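Local coordinates for farnesyl pyrophosphate synthetase (Staphylococcus aureus, PDB 5H9D), which probably catalyses the magnesium-dependent elongation of allylic diphosphates with isopentenyl diphosphate units to yield heptaprenyl diphosphate, at residues I201-Q206 and S285-K290; I234-L239 and D278-V283. One frame throughout, in Å; residues are numbered along the deposited sequence.

Contact 1 of 2, residues I201-Q206 and S285-K290; sequences IGMSFQ and SKYLSK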
# COMPACT_ATOMS: atom_id res chain seq x y z
N ILE A 201 19.35 1.19 4.01
CA ILE A 201 18.97 0.02 4.77
C ILE A 201 17.92 -0.74 3.99
O ILE A 201 17.99 -1.96 3.89
CB ILE A 201 18.42 0.41 6.16
CG1 ILE A 201 19.58 0.47 7.15
CG2 ILE A 201 17.28 -0.57 6.61
CD1 ILE A 201 19.54 1.68 8.02
N GLY A 202 16.96 -0.00 3.43
CA GLY A 202 15.89 -0.59 2.64
C GLY A 202 16.38 -1.33 1.40
O GLY A 202 15.83 -2.37 1.07
N MET A 203 17.38 -0.80 0.71
CA MET A 203 17.92 -1.47 -0.48
C MET A 203 18.59 -2.77 -0.05
O MET A 203 18.37 -3.83 -0.64
CB MET A 203 18.94 -0.57 -1.20
CG MET A 203 18.35 0.73 -1.77
SD MET A 203 17.27 0.46 -3.17
CE MET A 203 18.38 -0.35 -4.33
N SER A 204 19.40 -2.68 1.00
CA SER A 204 20.07 -3.86 1.53
C SER A 204 19.06 -4.91 1.99
O SER A 204 19.22 -6.12 1.76
CB SER A 204 20.94 -3.47 2.70
OG SER A 204 21.10 -4.59 3.56
N PHE A 205 18.02 -4.42 2.66
CA PHE A 205 16.94 -5.23 3.19
C PHE A 205 16.44 -6.19 2.12
O PHE A 205 16.54 -7.42 2.27
CB PHE A 205 15.82 -4.29 3.63
CG PHE A 205 14.69 -4.99 4.38
CD1 PHE A 205 14.93 -5.73 5.52
CD2 PHE A 205 13.37 -4.84 3.96
CE1 PHE A 205 13.89 -6.32 6.23
CE2 PHE A 205 12.33 -5.42 4.67
CZ PHE A 205 12.59 -6.15 5.80
N GLN A 206 15.90 -5.62 1.04
CA GLN A 206 15.35 -6.38 -0.08
C GLN A 206 16.36 -7.30 -0.76
O GLN A 206 16.03 -8.42 -1.13
CB GLN A 206 14.75 -5.42 -1.13
CG GLN A 206 13.96 -6.11 -2.25
CD GLN A 206 12.84 -7.02 -1.69
OE1 GLN A 206 11.88 -6.53 -1.09
NE2 GLN A 206 12.98 -8.34 -1.89
N SER A 285 25.89 -5.76 1.43
CA SER A 285 26.93 -5.25 2.31
C SER A 285 27.47 -3.88 1.99
O SER A 285 27.62 -3.06 2.89
CB SER A 285 28.07 -6.23 2.39
OG SER A 285 27.83 -7.08 3.48
N LYS A 286 27.78 -3.63 0.73
CA LYS A 286 28.27 -2.32 0.39
C LYS A 286 27.18 -1.31 0.79
O LYS A 286 27.48 -0.23 1.34
CB LYS A 286 28.57 -2.24 -1.10
CG LYS A 286 29.04 -0.88 -1.50
CD LYS A 286 29.53 -0.86 -2.91
CE LYS A 286 30.77 -1.69 -3.07
NZ LYS A 286 31.35 -1.39 -4.39
N TYR A 287 25.92 -1.67 0.53
CA TYR A 287 24.77 -0.81 0.85
C TYR A 287 24.68 -0.52 2.33
O TYR A 287 24.39 0.61 2.71
CB TYR A 287 23.44 -1.43 0.36
CG TYR A 287 22.98 -0.86 -0.96
CD1 TYR A 287 22.82 0.52 -1.13
CD2 TYR A 287 22.72 -1.70 -2.06
CE1 TYR A 287 22.42 1.08 -2.35
CE2 TYR A 287 22.30 -1.16 -3.31
CZ TYR A 287 22.16 0.23 -3.44
OH TYR A 287 21.75 0.79 -4.63
N LEU A 288 24.92 -1.54 3.15
CA LEU A 288 24.90 -1.39 4.60
C LEU A 288 26.01 -0.45 5.13
O LEU A 288 25.79 0.29 6.07
CB LEU A 288 25.01 -2.77 5.24
CG LEU A 288 23.69 -3.51 5.50
CD1 LEU A 288 23.96 -4.88 6.11
CD2 LEU A 288 22.80 -2.69 6.45
N SER A 289 27.20 -0.50 4.52
CA SER A 289 28.30 0.38 4.91
C SER A 289 27.90 1.80 4.55
O SER A 289 28.08 2.72 5.32
CB SER A 289 29.57 0.03 4.14
OG SER A 289 29.92 -1.32 4.35
N LYS A 290 27.35 1.99 3.36
CA LYS A 290 26.94 3.33 3.01
C LYS A 290 26.04 3.86 4.12
O LYS A 290 26.03 5.06 4.41
CB LYS A 290 26.20 3.37 1.67
CG LYS A 290 27.08 3.75 0.48
CD LYS A 290 26.29 3.69 -0.82
CE LYS A 290 27.05 4.29 -1.98
NZ LYS A 290 27.47 5.70 -1.68

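Contact 2 of 2, residues I234-L239 and D278-V283; sequences ITLPIL and DEAKAV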
# COMPACT_ATOMS: atom_id res chain seq x y z
N ILE A 234 12.88 -12.12 -11.63
CA ILE A 234 14.31 -12.22 -11.88
C ILE A 234 15.04 -11.24 -10.96
O ILE A 234 15.18 -10.07 -11.28
CB ILE A 234 14.60 -11.87 -13.32
CG1 ILE A 234 13.61 -12.61 -14.22
CG2 ILE A 234 16.01 -12.20 -13.65
CD1 ILE A 234 13.61 -14.11 -14.06
N THR A 235 15.53 -11.74 -9.83
CA THR A 235 16.17 -10.92 -8.83
C THR A 235 17.69 -10.87 -8.94
O THR A 235 18.28 -11.65 -9.69
CB THR A 235 15.72 -11.38 -7.45
OG1 THR A 235 16.21 -12.71 -7.21
CG2 THR A 235 14.17 -11.42 -7.39
N LEU A 236 18.32 -9.98 -8.18
CA LEU A 236 19.76 -9.79 -8.24
C LEU A 236 20.61 -11.06 -8.41
O LEU A 236 21.44 -11.13 -9.33
CB LEU A 236 20.25 -8.96 -7.04
CG LEU A 236 21.71 -8.47 -7.15
CD1 LEU A 236 21.81 -7.70 -8.44
CD2 LEU A 236 22.14 -7.61 -5.99
N PRO A 237 20.44 -12.07 -7.55
CA PRO A 237 21.26 -13.28 -7.73
C PRO A 237 21.21 -13.77 -9.18
O PRO A 237 22.23 -13.99 -9.83
CB PRO A 237 20.62 -14.28 -6.78
CG PRO A 237 20.01 -13.40 -5.74
CD PRO A 237 19.43 -12.28 -6.51
N ILE A 238 19.98 -13.91 -9.69
CA ILE A 238 19.76 -14.40 -11.04
C ILE A 238 20.25 -13.50 -12.16
O ILE A 238 20.54 -13.99 -13.24
CB ILE A 238 18.28 -14.73 -11.23
CG1 ILE A 238 17.79 -15.57 -10.03
CG2 ILE A 238 18.11 -15.54 -12.51
CD1 ILE A 238 16.37 -16.05 -10.11
N LEU A 239 20.36 -12.20 -11.91
CA LEU A 239 20.85 -11.27 -12.93
C LEU A 239 22.36 -11.39 -13.02
O LEU A 239 22.95 -11.24 -14.10
CB LEU A 239 20.48 -9.83 -12.56
CG LEU A 239 18.99 -9.52 -12.73
CD1 LEU A 239 18.53 -8.35 -11.86
CD2 LEU A 239 18.75 -9.23 -14.19
N ASP A 278 26.82 -14.88 -3.55
CA ASP A 278 27.73 -14.10 -2.72
C ASP A 278 27.97 -12.71 -3.27
O ASP A 278 28.15 -11.76 -2.51
CB ASP A 278 29.03 -14.89 -2.52
CG ASP A 278 28.83 -16.11 -1.61
OD1 ASP A 278 28.74 -15.91 -0.36
OD2 ASP A 278 28.74 -17.25 -2.13
N GLU A 279 27.96 -12.57 -4.59
CA GLU A 279 28.15 -11.27 -5.18
C GLU A 279 26.91 -10.45 -4.79
O GLU A 279 27.02 -9.26 -4.52
CB GLU A 279 28.28 -11.41 -6.70
CG GLU A 279 28.78 -10.14 -7.40
CD GLU A 279 28.73 -10.23 -8.93
OE1 GLU A 279 28.84 -9.18 -9.61
OE2 GLU A 279 28.60 -11.36 -9.45
N ALA A 280 25.75 -11.11 -4.73
CA ALA A 280 24.50 -10.45 -4.35
C ALA A 280 24.60 -9.96 -2.91
O ALA A 280 24.39 -8.78 -2.63
CB ALA A 280 23.35 -11.40 -4.49
N LYS A 281 24.94 -10.88 -2.02
CA LYS A 281 25.12 -10.58 -0.61
C LYS A 281 26.07 -9.40 -0.46
O LYS A 281 25.91 -8.57 0.43
CB LYS A 281 25.76 -11.76 0.10
CG LYS A 281 24.88 -12.92 0.47
CD LYS A 281 25.76 -13.85 1.31
CE LYS A 281 25.15 -15.21 1.61
NZ LYS A 281 26.28 -16.15 1.94
N ALA A 282 27.07 -9.34 -1.34
CA ALA A 282 28.08 -8.28 -1.32
C ALA A 282 27.51 -6.89 -1.57
O ALA A 282 27.95 -5.88 -0.98
CB ALA A 282 29.15 -8.57 -2.34
N VAL A 283 26.54 -6.82 -2.46
CA VAL A 283 25.91 -5.57 -2.79
C VAL A 283 25.09 -5.11 -1.58
O VAL A 283 24.94 -3.92 -1.30
CB VAL A 283 24.96 -5.73 -3.97
CG1 VAL A 283 24.18 -4.48 -4.11
CG2 VAL A 283 25.71 -6.10 -5.25

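Contact 1 of 2, residues I201-Q206 and S285-K290
S204 and Y287 face each other, their CA atoms 5.6 Å apart, where the helical segments 201-206 and 285-290 run nearly antiparallel, at 159° between their directions and 8.3 Å between their axes. The larger share of the interface belongs to M203 and Y287. M203 CB sits squarely over one face of the tyrosine ring, 3.8 Å from the Y287 centroid and 1° off the ring normal, a CH-pi contact that touches all six ring carbons about equally. Beyond CB the methionine chain bends at chi2 (-70°) and again at chi3, which carries its methyl toward the phenol end: M203 CE lies 3.6 Å from Y287 OH. The sulfur itself makes an oblique Met-aromatic contact, with M203 SD 5.4 Å from the centroid of the Y287 ring. These helices belong to the all-helical isoprenoid synthase fold, and helix 188-215 carries the second aspartate-rich motif of the family, which includes D210. On the other flank of the interface, S204 OG meets L288 CG at 3.4 Å in a purely van der Waals contact; the polar demand of this hydroxyl is met by a hydrogen bond to S284 OG. L288 also rests on T311 of helix 302-315, while Y287 packs on Y200 and I207 of its partner helix and its ring meets an aromatic side chain of the second protein chain of the assembly.

Contact 2 of 2, residues I234-L239 and D278-V283
L236, P237, A280 and V283 form a small apolar contact between the start of helix 236-243 and one face of helix 276-296, with the CA atoms of P237 and A280 5.5 Å apart. No hydrogen bond crosses between the two segments. The leucine works through a single methyl: L236 CD2 lies 3.9 Å from V283 CB and 4.0 Å from A280 CA, spanning one turn of the opposing helix. Its CG stands anti to the backbone N (chi1 -168°), directing the branch across to the partner helix. Beside it, the proline ring leans on the alanine methyl, with P237 CG 4.1 Å from A280 CB.

Backbone bonding sets the helix start. T235 occupies the N-cap position, although its side chain makes no capping bond; its carbonyl accepts a bond from L239 N at 3.1 Å. A proline fits readily in this first turn, where its missing amide proton costs no helical hydrogen bond.

Charged groups lie off the apolar patch. K281 NZ reaches D278 OD1 at 3.4 Å in a weak salt bridge within its own helix, while E279 makes long, weak ion pairs with R243 and K244.

Helix 188-215 backs the interface, touching A280 through V211 and V283 through I207, and Y161 of helix 158-183 packs on L236.

Helix 276-296 supplies one side of both contacts, whose centres are about 13 Å apart, and contact 2 is nested within the chain loop closed by contact 1. The two segments of that helix are separated by S284 alone. The two sites share a neighbour in I207, which touches Y287 from one and V283 from the other. V283, like Y287, meets an aromatic side chain of the second protein chain, so both contacts reach that chain. The aspartate-rich motif, probably a magnesium-diphosphate site as in relatives, lies close to both: D210 receives a weak hydrogen bond from Q206 and packs against T235. The centre of contact 2 lies about 18 Å from the centre of the chain, that of contact 1 about 13 Å.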